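Local atomic coordinates of structure-specific endonuclease subunit SLX1 (Candida glabrata, PDB entry 4XLG), a protein that probably acts as the catalytic subunit of the SLX1-SLX4 endonuclease, which nicks branched DNA close to its junctions during repair and recombination. Residues A75-H80 with N120-Y125; L206-K211 with I292-K297; C255-F260 with L286-V291. The protein carries 1 engineered substitution. All coordinates share one frame; numbering follows the deposited sequence. Where two conformers were deposited one is given.

Interaction 1: A75-H80 with N120-Y125. Engineered in segment 75-80: Gln79 (natural residue Glu).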
loop_
_atom_site.group_PDB
_atom_site.type_symbol
_atom_site.label_atom_id
_atom_site.label_comp_id
_atom_site.label_asym_id
_atom_site.label_seq_id
_atom_site.Cartn_x
_atom_site.Cartn_y
_atom_site.Cartn_z
ATOM N N ALA B 75 4.126 -1.815 4.873
ATOM C CA ALA B 75 5.342 -1.654 4.053
ATOM C C ALA B 75 6.461 -2.524 4.620
ATOM O O ALA B 75 7.234 -3.128 3.897
ATOM C CB ALA B 75 5.797 -0.162 4.042
ATOM N N LEU B 76 6.595 -2.522 5.945
ATOM C CA LEU B 76 7.673 -3.339 6.557
ATOM C C LEU B 76 7.420 -4.831 6.339
ATOM O O LEU B 76 8.342 -5.626 6.150
ATOM C CB LEU B 76 7.744 -3.072 8.079
ATOM C CG LEU B 76 8.316 -1.686 8.414
ATOM C CD1 LEU B 76 8.096 -1.298 9.903
ATOM C CD2 LEU B 76 9.793 -1.643 8.020
ATOM N N GLN B 77 6.164 -5.237 6.428
ATOM C CA GLN B 77 5.840 -6.634 6.107
ATOM C C GLN B 77 6.292 -7.004 4.703
ATOM O O GLN B 77 6.869 -8.091 4.506
ATOM C CB GLN B 77 4.339 -6.914 6.245
ATOM C CG GLN B 77 3.865 -6.821 7.673
ATOM C CD GLN B 77 2.356 -6.890 7.745
ATOM O OE1 GLN B 77 1.659 -6.041 7.201
ATOM N NE2 GLN B 77 1.850 -7.936 8.372
ATOM N N PHE B 78 6.008 -6.127 3.747
ATOM C CA PHE B 78 6.443 -6.357 2.349
ATOM C C PHE B 78 7.950 -6.367 2.261
ATOM O O PHE B 78 8.562 -7.262 1.678
ATOM C CB PHE B 78 5.868 -5.253 1.447
ATOM C CG PHE B 78 6.006 -5.534 -0.001
ATOM C CD1 PHE B 78 7.166 -5.181 -0.676
ATOM C CD2 PHE B 78 4.951 -6.068 -0.711
ATOM C CE1 PHE B 78 7.278 -5.394 -2.058
ATOM C CE2 PHE B 78 5.054 -6.293 -2.080
ATOM C CZ PHE B 78 6.233 -5.959 -2.760
ATOM N N GLN B 79 8.561 -5.366 2.878
ATOM C CA GLN B 79 10.036 -5.289 2.841
ATOM C C GLN B 79 10.691 -6.554 3.396
ATOM O O GLN B 79 11.617 -7.110 2.803
ATOM C CB GLN B 79 10.509 -4.086 3.667
ATOM C CG GLN B 79 12.085 -3.948 3.634
ATOM C CD GLN B 79 12.554 -3.175 4.799
ATOM O OE1 GLN B 79 11.972 -2.164 5.140
ATOM N NE2 GLN B 79 13.573 -3.672 5.477
ATOM N N HIS B 80 10.223 -6.999 4.550
ATOM C CA HIS B 80 10.855 -8.162 5.155
ATOM C C HIS B 80 10.610 -9.412 4.325
ATOM O O HIS B 80 11.482 -10.263 4.228
ATOM C CB HIS B 80 10.341 -8.322 6.605
ATOM C CG HIS B 80 10.778 -7.195 7.491
ATOM N ND1 HIS B 80 10.098 -6.826 8.633
ATOM C CD2 HIS B 80 11.819 -6.331 7.376
ATOM C CE1 HIS B 80 10.706 -5.789 9.187
ATOM N NE2 HIS B 80 11.754 -5.472 8.448
ATOM N N ASN B 120 0.095 -12.084 -3.799
ATOM C CA ASN B 120 -0.309 -12.737 -2.549
ATOM C C ASN B 120 -1.594 -12.110 -1.993
ATOM O O ASN B 120 -1.761 -10.872 -2.075
ATOM C CB ASN B 120 0.832 -12.611 -1.531
ATOM C CG ASN B 120 0.388 -12.934 -0.128
ATOM O OD1 ASN B 120 -0.091 -12.063 0.578
ATOM N ND2 ASN B 120 0.556 -14.184 0.287
ATOM N N GLU B 121 -2.446 -12.947 -1.384
ATOM C CA GLU B 121 -3.767 -12.530 -0.922
ATOM C C GLU B 121 -3.716 -11.255 -0.059
ATOM O O GLU B 121 -4.517 -10.314 -0.207
ATOM C CB GLU B 121 -4.435 -13.699 -0.127
ATOM C CG GLU B 121 -3.492 -14.302 0.980
ATOM C CD GLU B 121 -3.932 -15.667 1.530
ATOM O OE1 GLU B 121 -4.968 -16.224 1.070
ATOM O OE2 GLU B 121 -3.229 -16.180 2.436
ATOM N N TYR B 122 -2.744 -11.218 0.833
ATOM C CA TYR B 122 -2.622 -10.107 1.778
ATOM C C TYR B 122 -2.303 -8.771 1.107
ATOM O O TYR B 122 -2.949 -7.739 1.345
ATOM C CB TYR B 122 -1.544 -10.458 2.805
ATOM C CG TYR B 122 -1.354 -9.350 3.829
ATOM C CD1 TYR B 122 -2.356 -9.079 4.780
ATOM C CD2 TYR B 122 -0.191 -8.605 3.838
ATOM C CE1 TYR B 122 -2.212 -8.075 5.728
ATOM C CE2 TYR B 122 -0.015 -7.574 4.787
ATOM C CZ TYR B 122 -1.039 -7.327 5.731
ATOM O OH TYR B 122 -0.862 -6.324 6.652
ATOM N N PHE B 123 -1.293 -8.767 0.246
ATOM C CA PHE B 123 -0.922 -7.501 -0.379
ATOM C C PHE B 123 -1.862 -7.109 -1.529
ATOM O O PHE B 123 -1.924 -5.948 -1.901
ATOM C CB PHE B 123 0.523 -7.568 -0.870
ATOM C CG PHE B 123 1.500 -7.739 0.256
ATOM C CD1 PHE B 123 1.734 -6.674 1.163
ATOM C CD2 PHE B 123 2.186 -8.960 0.421
ATOM C CE1 PHE B 123 2.629 -6.854 2.234
ATOM C CE2 PHE B 123 3.076 -9.142 1.497
ATOM C CZ PHE B 123 3.301 -8.095 2.397
ATOM N N ARG B 124 -2.578 -8.078 -2.102
ATOM C CA ARG B 124 -3.560 -7.778 -3.155
ATOM C C ARG B 124 -4.595 -6.755 -2.733
ATOM O O ARG B 124 -5.023 -5.959 -3.537
ATOM C CB ARG B 124 -4.312 -9.044 -3.602
ATOM C CG ARG B 124 -3.646 -9.674 -4.794
ATOM C CD ARG B 124 -4.479 -10.957 -5.223
ATOM N NE ARG B 124 -3.820 -11.699 -6.296
ATOM N N TYR B 125 -4.997 -6.779 -1.465
ATOM C CA TYR B 125 -5.981 -5.798 -0.985
ATOM C C TYR B 125 -5.511 -4.346 -1.092
ATOM O O TYR B 125 -6.306 -3.414 -1.048
ATOM C CB TYR B 125 -6.329 -6.096 0.471
ATOM C CG TYR B 125 -7.184 -7.293 0.674
ATOM C CD1 TYR B 125 -8.543 -7.236 0.391
ATOM C CD2 TYR B 125 -6.658 -8.491 1.205
ATOM C CE1 TYR B 125 -9.365 -8.319 0.646
ATOM C CE2 TYR B 125 -7.457 -9.594 1.418
ATOM C CZ TYR B 125 -8.799 -9.510 1.112
ATOM O OH TYR B 125 -9.641 -10.538 1.374
#
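The ring of Phe123 pushes against helix 72-84 at Phe78, and the two phenyl groups form a T-shaped (edge-to-face) pair: the edge of Phe78 points at the face of Phe123, with centroids 5.1 Å apart and planes at 83°. Phe78 CD2 lies over the centre of that face, 3.8 Å from Phe123 CD1. The opposite face of Phe123 is covered by its neighbour Tyr122, whose CD2 also sits above the centre, so the ring is clasped between two aromatic edges. Its far corner reaches the helix backbone, Phe123 CZ lying 3.6 Å from Phe78 CA. Phe78 CB rests on Phe123 CE1; with CG anti to the backbone N (chi1 -168°), the ring beyond it turns its CD2 edge onto the face of Phe123.

Beside this apolar pair, Tyr122 and Gln77 cross at about a right angle, with amide and ring planes 79° apart. Tyr122 OH donates to Gln77 OE1 over 2.6 Å, meeting an in-plane lone pair of the carbonyl. An extended Gln77 chain carries the amide out to the phenol. At the base of Tyr122, Asn120 caps the short helix 121-124, its OD1 accepting from Tyr122 N at 2.8 Å.

Phe69 meets Phe78 edge-to-face as well, and Tyr90 packs on both Phe123 and Gln77. The contact thus joins a helix of the GIY-YIG nuclease domain to the short helix that precedes strand 129-132. Its chemistry is mixed: the two phenylalanines account for somewhat more than half of the buried surface, while one short, directional hydrogen bond satisfies the buried phenol and probably restrains the rotation of the Gln77 amide.

Interaction 2: L206-K211 with I292-K297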
loop_
_atom_site.group_PDB
_atom_site.type_symbol
_atom_site.label_atom_id
_atom_site.label_comp_id
_atom_site.label_asym_id
_atom_site.label_seq_id
_atom_site.Cartn_x
_atom_site.Cartn_y
_atom_site.Cartn_z
ATOM N N LEU B 206 -7.974 18.738 -1.304
ATOM C CA LEU B 206 -8.621 20.051 -1.352
ATOM C C LEU B 206 -9.952 19.990 -2.102
ATOM O O LEU B 206 -10.953 20.565 -1.673
ATOM C CB LEU B 206 -7.684 21.071 -2.018
ATOM C CG LEU B 206 -6.468 21.544 -1.220
ATOM C CD1 LEU B 206 -5.581 22.510 -2.036
ATOM C CD2 LEU B 206 -6.918 22.191 0.083
ATOM N N LEU B 207 -9.978 19.284 -3.230
ATOM C CA LEU B 207 -11.226 19.157 -3.997
ATOM C C LEU B 207 -12.328 18.391 -3.249
ATOM O O LEU B 207 -13.504 18.821 -3.274
ATOM C CB LEU B 207 -10.952 18.473 -5.344
ATOM C CG LEU B 207 -10.190 19.289 -6.388
ATOM C CD1 LEU B 207 -9.669 18.389 -7.524
ATOM C CD2 LEU B 207 -11.108 20.384 -6.947
ATOM N N TYR B 208 -11.979 17.287 -2.580
ATOM C CA TYR B 208 -12.975 16.579 -1.746
ATOM C C TYR B 208 -13.484 17.435 -0.569
ATOM O O TYR B 208 -14.672 17.445 -0.245
ATOM C CB TYR B 208 -12.392 15.282 -1.190
ATOM C CG TYR B 208 -12.104 14.245 -2.245
ATOM C CD1 TYR B 208 -12.796 14.229 -3.464
ATOM C CD2 TYR B 208 -11.162 13.222 -1.996
ATOM C CE1 TYR B 208 -12.512 13.227 -4.437
ATOM C CE2 TYR B 208 -10.891 12.258 -2.949
ATOM C CZ TYR B 208 -11.561 12.240 -4.130
ATOM O OH TYR B 208 -11.232 11.232 -5.031
ATOM N N LYS B 209 -12.560 18.122 0.085
ATOM C CA LYS B 209 -12.912 18.988 1.208
ATOM C C LYS B 209 -13.919 20.039 0.771
ATOM O O LYS B 209 -14.870 20.355 1.515
ATOM C CB LYS B 209 -11.647 19.655 1.803
ATOM C CG LYS B 209 -11.984 20.680 2.916
ATOM C CD LYS B 209 -10.730 21.313 3.527
ATOM C CE LYS B 209 -11.102 22.381 4.574
ATOM N NZ LYS B 209 -12.257 21.909 5.422
ATOM N N GLU B 210 -13.724 20.592 -0.429
ATOM C CA GLU B 210 -14.685 21.556 -0.950
ATOM C C GLU B 210 -16.061 20.930 -1.131
ATOM O O GLU B 210 -17.069 21.574 -0.870
ATOM C CB GLU B 210 -14.202 22.158 -2.277
ATOM N N LYS B 211 -16.114 19.677 -1.582
ATOM C CA LYS B 211 -17.394 18.996 -1.728
ATOM C C LYS B 211 -18.082 18.881 -0.378
ATOM O O LYS B 211 -19.262 19.096 -0.287
ATOM C CB LYS B 211 -17.234 17.592 -2.341
ATOM C CG LYS B 211 -16.790 17.600 -3.793
ATOM C CD LYS B 211 -16.484 16.170 -4.238
ATOM C CE LYS B 211 -15.753 16.123 -5.571
ATOM N NZ LYS B 211 -16.753 16.100 -6.648
ATOM N N ILE B 292 -9.923 4.863 1.394
ATOM C CA ILE B 292 -9.665 5.007 2.815
ATOM C C ILE B 292 -8.682 6.125 3.117
ATOM O O ILE B 292 -8.825 6.869 4.126
ATOM C CB ILE B 292 -9.105 3.687 3.387
ATOM C CG1 ILE B 292 -10.170 2.535 3.233
ATOM C CG2 ILE B 292 -8.782 3.851 4.872
ATOM C CD1 ILE B 292 -11.601 2.857 3.888
ATOM N N TYR B 293 -7.667 6.244 2.263
ATOM C CA TYR B 293 -6.678 7.322 2.447
ATOM C C TYR B 293 -7.388 8.680 2.563
ATOM O O TYR B 293 -7.213 9.412 3.536
ATOM C CB TYR B 293 -5.663 7.383 1.304
ATOM C CG TYR B 293 -4.814 8.650 1.375
ATOM C CD1 TYR B 293 -3.725 8.732 2.268
ATOM C CD2 TYR B 293 -5.152 9.777 0.605
ATOM C CE1 TYR B 293 -2.975 9.947 2.398
ATOM C CE2 TYR B 293 -4.417 10.989 0.712
ATOM C CZ TYR B 293 -3.333 11.050 1.615
ATOM O OH TYR B 293 -2.620 12.179 1.714
ATOM N N TYR B 294 -8.243 8.982 1.598
ATOM C CA TYR B 294 -8.861 10.296 1.638
ATOM C C TYR B 294 -9.906 10.383 2.762
ATOM O O TYR B 294 -10.066 11.433 3.395
ATOM C CB TYR B 294 -9.499 10.611 0.288
ATOM C CG TYR B 294 -8.444 10.860 -0.772
ATOM C CD1 TYR B 294 -7.677 12.035 -0.747
ATOM C CD2 TYR B 294 -8.199 9.918 -1.768
ATOM C CE1 TYR B 294 -6.672 12.268 -1.703
ATOM C CE2 TYR B 294 -7.214 10.140 -2.742
ATOM C CZ TYR B 294 -6.434 11.296 -2.686
ATOM O OH TYR B 294 -5.475 11.549 -3.652
ATOM N N SER B 295 -10.614 9.278 2.978
ATOM C CA SER B 295 -11.670 9.236 3.970
ATOM C C SER B 295 -11.140 9.609 5.340
ATOM O O SER B 295 -11.658 10.499 6.024
ATOM C CB SER B 295 -12.320 7.823 4.013
ATOM O OG SER B 295 -13.491 7.926 4.810
ATOM N N ILE B 296 -10.086 8.939 5.746
ATOM C CA ILE B 296 -9.541 9.172 7.077
ATOM C C ILE B 296 -8.837 10.508 7.177
ATOM O O ILE B 296 -9.024 11.242 8.147
ATOM C CB ILE B 296 -8.559 8.043 7.459
ATOM C CG1 ILE B 296 -9.314 6.723 7.584
ATOM C CG2 ILE B 296 -7.792 8.394 8.736
ATOM C CD1 ILE B 296 -8.343 5.587 7.865
ATOM N N LYS B 297 -8.095 10.894 6.137
ATOM C CA LYS B 297 -7.362 12.157 6.249
ATOM C C LYS B 297 -8.298 13.368 6.268
ATOM O O LYS B 297 -8.015 14.382 6.928
ATOM C CB LYS B 297 -6.365 12.282 5.101
ATOM C CG LYS B 297 -5.392 13.448 5.342
ATOM C CD LYS B 297 -4.193 13.225 4.466
ATOM C CE LYS B 297 -3.173 14.323 4.689
ATOM N NZ LYS B 297 -2.748 14.438 6.108
#
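A single T-shaped tyrosine pair, Tyr208 against Tyr294, makes this helix-to-helix contact, where the C-terminal part of the long helix 176-213 passes the closing helix 288-299 of the chain. The nearest CA atoms, of Tyr208 and Tyr294, are 8.2 Å apart, and the two rings fill the gap. Tyr208 presents its edge to the face of Tyr294; the planes stand at 89° and the centroids are 5.1 Å apart. Contact is concentrated at one side of the Tyr208 ring, through CD2 and CE2. CE2 rests 3.6 Å from Tyr294 CG, displaced from the ring centre toward the rim, and CD2 lies 3.8 Å from Tyr294 CB. The edge therefore comes down near the root of the Tyr294 side chain, away from its hydroxyl.

Both tyrosines hold CG beside the backbone N and anti to the carbonyl carbon (chi1 -67° in Tyr208). CB of each points toward the other helix, and this torsion keeps the ring in the space between them. On the other face of Tyr294, Tyr293 CD2 stands 3.5 Å above the ring plane, over its centre, so this ring is held between two edges. Thr204 and Leu205, about one turn before Tyr208 on helix 176-213, also touch Tyr294.

Tyr208 extends the contact into the zinc-binding region: its hydroxyl is hydrogen-bonded to the backbone O of Cys242, a zinc ligand, and its ring stacks on Phe241. Between the two segments themselves no hydrogen bond forms, so the join rests on dispersion and on the weak attraction of a ring C-H edge for a pi face, whereas the phenol of Tyr208 has its polar need met by the zinc-finger backbone.

Interaction 3: C255-F260 with L286-V291. With ZN (zinc ion), chain C.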
loop_
_atom_site.group_PDB
_atom_site.type_symbol
_atom_site.label_atom_id
_atom_site.label_comp_id
_atom_site.label_asym_id
_atom_site.label_seq_id
_atom_site.Cartn_x
_atom_site.Cartn_y
_atom_site.Cartn_z
ATOM N N CYS B 255 -21.788 3.461 4.304
ATOM C CA CYS B 255 -22.792 3.156 3.293
ATOM C C CYS B 255 -22.171 2.537 2.033
ATOM O O CYS B 255 -22.737 1.604 1.450
ATOM C CB CYS B 255 -23.582 4.420 2.951
ATOM S SG CYS B 255 -24.577 4.917 4.399
ATOM N N ALA B 256 -21.032 3.076 1.604
ATOM C CA ALA B 256 -20.348 2.551 0.438
ATOM C C ALA B 256 -19.880 1.125 0.748
ATOM O O ALA B 256 -20.075 0.202 -0.054
ATOM C CB ALA B 256 -19.173 3.432 0.060
ATOM N N TYR B 257 -19.300 0.950 1.934
ATOM C CA TYR B 257 -18.817 -0.370 2.350
ATOM C C TYR B 257 -19.923 -1.412 2.260
ATOM O O TYR B 257 -19.746 -2.499 1.676
ATOM C CB TYR B 257 -18.251 -0.310 3.781
ATOM C CG TYR B 257 -17.845 -1.685 4.268
ATOM C CD1 TYR B 257 -16.611 -2.238 3.882
ATOM C CD2 TYR B 257 -18.715 -2.458 5.054
ATOM C CE1 TYR B 257 -16.243 -3.549 4.300
ATOM C CE2 TYR B 257 -18.347 -3.733 5.487
ATOM C CZ TYR B 257 -17.119 -4.269 5.116
ATOM O OH TYR B 257 -16.800 -5.567 5.530
ATOM N N ARG B 258 -21.066 -1.068 2.856
ATOM C CA ARG B 258 -22.230 -1.955 2.874
ATOM C C ARG B 258 -22.670 -2.325 1.473
ATOM O O ARG B 258 -22.960 -3.495 1.181
ATOM C CB ARG B 258 -23.388 -1.301 3.616
ATOM C CG ARG B 258 -23.418 -1.598 5.094
ATOM C CD ARG B 258 -24.569 -2.538 5.424
ATOM N NE ARG B 258 -25.866 -1.907 5.193
ATOM C CZ ARG B 258 -27.024 -2.531 5.332
ATOM N NH1 ARG B 258 -27.049 -3.805 5.700
ATOM N NH2 ARG B 258 -28.155 -1.879 5.110
ATOM N N TYR B 259 -22.702 -1.333 0.599
ATOM C CA TYR B 259 -23.138 -1.564 -0.757
ATOM C C TYR B 259 -22.156 -2.444 -1.522
ATOM O O TYR B 259 -22.564 -3.378 -2.231
ATOM C CB TYR B 259 -23.341 -0.223 -1.470
ATOM C CG TYR B 259 -23.721 -0.373 -2.922
ATOM C CD1 TYR B 259 -25.020 -0.707 -3.289
ATOM C CD2 TYR B 259 -22.768 -0.195 -3.929
ATOM C CE1 TYR B 259 -25.359 -0.846 -4.607
ATOM C CE2 TYR B 259 -23.106 -0.332 -5.262
ATOM C CZ TYR B 259 -24.397 -0.653 -5.589
ATOM O OH TYR B 259 -24.741 -0.796 -6.912
ATOM N N PHE B 260 -20.866 -2.138 -1.396
ATOM C CA PHE B 260 -19.867 -2.899 -2.115
ATOM C C PHE B 260 -19.812 -4.348 -1.639
ATOM O O PHE B 260 -19.511 -5.243 -2.425
ATOM C CB PHE B 260 -18.476 -2.265 -1.971
ATOM C CG PHE B 260 -18.348 -0.941 -2.668
ATOM C CD1 PHE B 260 -19.024 -0.698 -3.854
ATOM C CD2 PHE B 260 -17.563 0.060 -2.132
ATOM C CE1 PHE B 260 -18.904 0.533 -4.499
ATOM C CE2 PHE B 260 -17.436 1.285 -2.768
ATOM C CZ PHE B 260 -18.095 1.531 -3.950
ATOM N N LEU B 286 -12.354 1.527 -8.524
ATOM C CA LEU B 286 -11.772 2.240 -7.392
ATOM C C LEU B 286 -10.746 1.384 -6.673
ATOM O O LEU B 286 -10.821 0.152 -6.698
ATOM C CB LEU B 286 -12.877 2.655 -6.418
ATOM C CG LEU B 286 -14.038 3.430 -7.037
ATOM C CD1 LEU B 286 -15.096 3.633 -5.971
ATOM C CD2 LEU B 286 -13.552 4.783 -7.558
ATOM N N LYS B 287 -9.778 2.024 -6.030
ATOM C CA LYS B 287 -8.841 1.299 -5.177
ATOM C C LYS B 287 -9.296 1.559 -3.765
ATOM O O LYS B 287 -9.293 2.728 -3.350
ATOM C CB LYS B 287 -7.415 1.812 -5.373
ATOM C CG LYS B 287 -6.880 1.486 -6.736
ATOM C CD LYS B 287 -5.802 2.470 -7.140
ATOM C CE LYS B 287 -4.504 2.230 -6.475
ATOM N NZ LYS B 287 -3.424 2.797 -7.386
ATOM N N TRP B 288 -9.689 0.521 -3.037
ATOM C CA TRP B 288 -10.245 0.733 -1.699
ATOM C C TRP B 288 -9.240 1.457 -0.791
ATOM O O TRP B 288 -9.609 2.304 0.016
ATOM C CB TRP B 288 -10.664 -0.607 -1.077
ATOM C CG TRP B 288 -11.388 -0.451 0.256
ATOM C CD1 TRP B 288 -10.922 -0.839 1.481
ATOM C CD2 TRP B 288 -12.676 0.129 0.473
ATOM N NE1 TRP B 288 -11.856 -0.551 2.463
ATOM C CE2 TRP B 288 -12.948 0.035 1.867
ATOM C CE3 TRP B 288 -13.650 0.669 -0.375
ATOM C CZ2 TRP B 288 -14.138 0.487 2.438
ATOM C CZ3 TRP B 288 -14.844 1.155 0.191
ATOM C CH2 TRP B 288 -15.082 1.057 1.590
ATOM N N CYS B 289 -7.955 1.148 -0.956
ATOM C CA CYS B 289 -6.918 1.831 -0.146
ATOM C C CYS B 289 -6.881 3.372 -0.355
ATOM O O CYS B 289 -6.694 4.154 0.605
ATOM C CB CYS B 289 -5.525 1.216 -0.489
ATOM S SG CYS B 289 -4.209 1.842 0.619
ATOM N N ASP B 290 -7.064 3.814 -1.596
ATOM C CA ASP B 290 -7.133 5.240 -1.882
ATOM C C ASP B 290 -8.420 5.840 -1.281
ATOM O O ASP B 290 -8.399 6.946 -0.770
ATOM C CB ASP B 290 -7.107 5.528 -3.384
ATOM C CG ASP B 290 -5.717 5.387 -3.988
ATOM O OD1 ASP B 290 -4.714 5.319 -3.242
ATOM O OD2 ASP B 290 -5.631 5.318 -5.220
ATOM N N VAL B 291 -9.532 5.102 -1.381
ATOM C CA VAL B 291 -10.780 5.569 -0.771
ATOM C C VAL B 291 -10.580 5.812 0.726
ATOM O O VAL B 291 -10.976 6.865 1.274
ATOM C CB VAL B 291 -11.932 4.540 -1.006
ATOM C CG1 VAL B 291 -13.202 4.985 -0.272
ATOM C CG2 VAL B 291 -12.217 4.445 -2.505
HETATM ZN ZN ZN C . -25.102 7.204 3.797
#
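The indole of Trp288 is the bump of this contact, reaching from the start of helix 288-299 into a hollow between Tyr257 and Phe260 on helix 253-260. Its six-membered ring goes in first: CZ3 meets Phe260 CD2 at 3.7 Å, CZ2 meets Tyr257 CD1 at 4.0 Å, and CH2, between them, reaches Tyr257 CB at 4.1 Å. Both neighbours receive it at their ring edges, near the plane. CB of Trp288 does not point straight at helix 253-260; with CG anti to the backbone N (chi1 -174°) the far end of the indole still reaches it, across nearest CA atoms (Tyr257 and Trp288) 9.5 Å apart.

A second, smaller bump is Leu286: its CD1 touches the tip of Phe260, 4.2 Å from CZ, and the two side chains cross at about a right angle. Pro277 also packs on Phe260.

Cys255 SG binds zinc at 2.4 Å with Cys219, Cys222 and His252, one of two sites in this RING-type module, so the contact packs a zinc-ligating helix on the closing helix. No hydrogen bond crosses between the segments. Tyr257 OH bonds to Ile272 O and Trp288 NE1 to the backbone of another protein's chain, whose aromatic side chain also stacks on Tyr257, implying an apolar fit with polar groups satisfied at its margins, partly by the protein-protein interface.

From the N terminus, interaction 1 comes first: helix 72-84 of the GIY-YIG domain meets the short helix 121-124, closing a loop of 39 residues before either other contact begins. Interaction 2 then opens on the long helix 176-213 and closes on the final helix 288-299, enclosing the zinc-binding region. Interaction 3 falls within that span, pairing helix 253-260 with residues 286-291, which run directly into 292-297. Helix 288-299 is thus shared, its start packed on the zinc-finger helix and its next turns on the long helix. Interaction 1 touches neither of the others; its centre lies about 20 Å from that of interaction 3.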